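VP5 (PDB 6QGL) is the envelope protein of an archaeal pleomorphic virus and probably mediates fusion of the viral membrane with that of its host. Local coordinates at residues Y218-D222 with G223-M227. Numbering follows the deposited sequence.
Sequences YNTVD and GTQYM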
loop_
_atom_site.group_PDB
_atom_site.type_symbol
_atom_site.label_atom_id
_atom_site.label_comp_id
_atom_site.label_asym_id
_atom_site.label_seq_id
_atom_site.Cartn_x
_atom_site.Cartn_y
_atom_site.Cartn_z
ATOM N N TYR A 218 -12.884 -14.960 -0.100
ATOM C CA TYR A 218 -12.654 -13.954 -1.147
ATOM C C TYR A 218 -13.717 -13.915 -2.262
ATOM O O TYR A 218 -14.375 -14.925 -2.531
ATOM C CB TYR A 218 -11.280 -14.195 -1.783
ATOM C CG TYR A 218 -11.119 -15.573 -2.386
ATOM C CD1 TYR A 218 -10.831 -16.678 -1.588
ATOM C CD2 TYR A 218 -11.249 -15.775 -3.758
ATOM C CE1 TYR A 218 -10.697 -17.950 -2.136
ATOM C CE2 TYR A 218 -11.116 -17.043 -4.319
ATOM C CZ TYR A 218 -10.837 -18.128 -3.503
ATOM O OH TYR A 218 -10.695 -19.379 -4.054
ATOM N N ASN A 219 -13.847 -12.744 -2.918
ATOM C CA ASN A 219 -14.727 -12.516 -4.063
ATOM C C ASN A 219 -13.889 -12.568 -5.346
ATOM O O ASN A 219 -12.734 -12.136 -5.338
ATOM C CB ASN A 219 -15.419 -11.151 -3.947
ATOM C CG ASN A 219 -16.549 -10.903 -4.931
ATOM O OD1 ASN A 219 -17.076 -11.812 -5.586
ATOM N ND2 ASN A 219 -16.959 -9.651 -5.041
ATOM N N THR A 220 -14.469 -13.097 -6.440
ATOM C CA THR A 220 -13.805 -13.180 -7.743
ATOM C C THR A 220 -14.604 -12.362 -8.760
ATOM O O THR A 220 -15.739 -12.717 -9.075
ATOM C CB THR A 220 -13.562 -14.643 -8.171
ATOM O OG1 THR A 220 -12.962 -15.366 -7.094
ATOM C CG2 THR A 220 -12.674 -14.751 -9.406
ATOM N N VAL A 221 -14.031 -11.242 -9.228
ATOM C CA VAL A 221 -14.663 -10.353 -10.213
ATOM C C VAL A 221 -13.688 -10.166 -11.373
ATOM O O VAL A 221 -12.623 -9.573 -11.184
ATOM C CB VAL A 221 -15.118 -8.988 -9.614
ATOM C CG1 VAL A 221 -15.755 -8.093 -10.682
ATOM C CG2 VAL A 221 -16.064 -9.180 -8.434
ATOM N N ASP A 222 -14.051 -10.684 -12.565
ATOM C CA ASP A 222 -13.250 -10.621 -13.792
ATOM C C ASP A 222 -11.808 -11.140 -13.558
ATOM O O ASP A 222 -10.828 -10.445 -13.837
ATOM C CB ASP A 222 -13.296 -9.197 -14.398
ATOM C CG ASP A 222 -12.714 -9.056 -15.792
ATOM O OD1 ASP A 222 -13.014 -9.913 -16.654
ATOM O OD2 ASP A 222 -11.978 -8.076 -16.027
ATOM N N GLY A 223 -11.714 -12.339 -12.978
ATOM C CA GLY A 223 -10.447 -13.004 -12.679
ATOM C C GLY A 223 -9.658 -12.477 -11.493
ATOM O O GLY A 223 -8.665 -13.096 -11.099
ATOM N N THR A 224 -10.084 -11.334 -10.914
ATOM C CA THR A 224 -9.435 -10.693 -9.769
ATOM C C THR A 224 -10.043 -11.198 -8.470
ATOM O O THR A 224 -11.258 -11.100 -8.283
ATOM C CB THR A 224 -9.533 -9.157 -9.891
ATOM O OG1 THR A 224 -8.978 -8.742 -11.140
ATOM C CG2 THR A 224 -8.844 -8.421 -8.748
ATOM N N GLN A 225 -9.193 -11.719 -7.571
ATOM C CA GLN A 225 -9.594 -12.200 -6.251
ATOM C C GLN A 225 -9.303 -11.098 -5.243
ATOM O O GLN A 225 -8.165 -10.640 -5.156
ATOM C CB GLN A 225 -8.833 -13.482 -5.858
ATOM C CG GLN A 225 -9.175 -14.713 -6.691
ATOM C CD GLN A 225 -8.347 -15.944 -6.370
ATOM O OE1 GLN A 225 -8.546 -17.010 -6.954
ATOM N NE2 GLN A 225 -7.399 -15.844 -5.445
ATOM N N TYR A 226 -10.326 -10.647 -4.508
ATOM C CA TYR A 226 -10.168 -9.614 -3.484
ATOM C C TYR A 226 -11.050 -9.931 -2.281
ATOM O O TYR A 226 -11.724 -10.962 -2.298
ATOM C CB TYR A 226 -10.359 -8.187 -4.062
ATOM C CG TYR A 226 -11.783 -7.679 -4.164
ATOM C CD1 TYR A 226 -12.726 -8.323 -4.961
ATOM C CD2 TYR A 226 -12.158 -6.486 -3.548
ATOM C CE1 TYR A 226 -14.028 -7.839 -5.081
ATOM C CE2 TYR A 226 -13.453 -5.985 -3.671
ATOM C CZ TYR A 226 -14.385 -6.665 -4.439
ATOM O OH TYR A 226 -15.662 -6.169 -4.559
ATOM N N MET A 227 -11.000 -9.091 -1.212
ATOM C CA MET A 227 -11.718 -9.287 0.058
ATOM C C MET A 227 -11.264 -10.595 0.714
ATOM O O MET A 227 -12.054 -11.244 1.401
ATOM C CB MET A 227 -13.237 -9.347 -0.163
ATOM C CG MET A 227 -13.901 -8.026 -0.341
ATOM S SD MET A 227 -15.599 -8.323 -0.885
ATOM C CE MET A 227 -16.346 -8.913 0.640
#
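V221 and T224 close a tight two-residue β-hairpin in the helical part of VP5, where strands 219-221 and 224-226 form a small antiparallel sheet of their own against long helices. D222 and G223 occupy the corners of a type I' turn, both with positive phi, a backbone shape that suits glycine. Two hydrogen-bonded pairs hold the strands together. In N219-Y226 the amides and carbonyls bond reciprocally, N219 N to Y226 O at 2.8 Å and Y226 N to N219 O at 3.0 Å. At V221-T224 the bond from V221 N to T224 O is 2.9 Å, and the bond back, from T224 N to V221 O, is 3.1 Å and closes the turn. Between them, T220 and Q225 make a non-hydrogen-bonded pair.

The two faces differ. On that of T220 and Q225, the extended Q225 side chain runs beside the Y218 ring, its amide tilted 39° from the ring plane and Q225 CD 3.6 Å from Y218 CE2. On the other, N219 and Y226 lie alongside each other. The N219 amide runs beside the phenol, the planes 31° apart, because chi1 (-169°) sets CG opposite the backbone N; N219 ND2 comes 3.4 Å from Y226 CE1. The amide is gripped at both ends, since OD1 accepts from D150 N and ND2 donates to I148 O. V221 CG2 meets the edge of the Y226 ring, and M227 CG lies over one of its faces, toward the rim.

This second face packs against helices: N219 and Y226, with M227 just beyond the strand, touch L130 of helix 97-140, and V221 and Y226 rest on V54 of helix 43-66. Beyond M227 the chain enters helix 229-257.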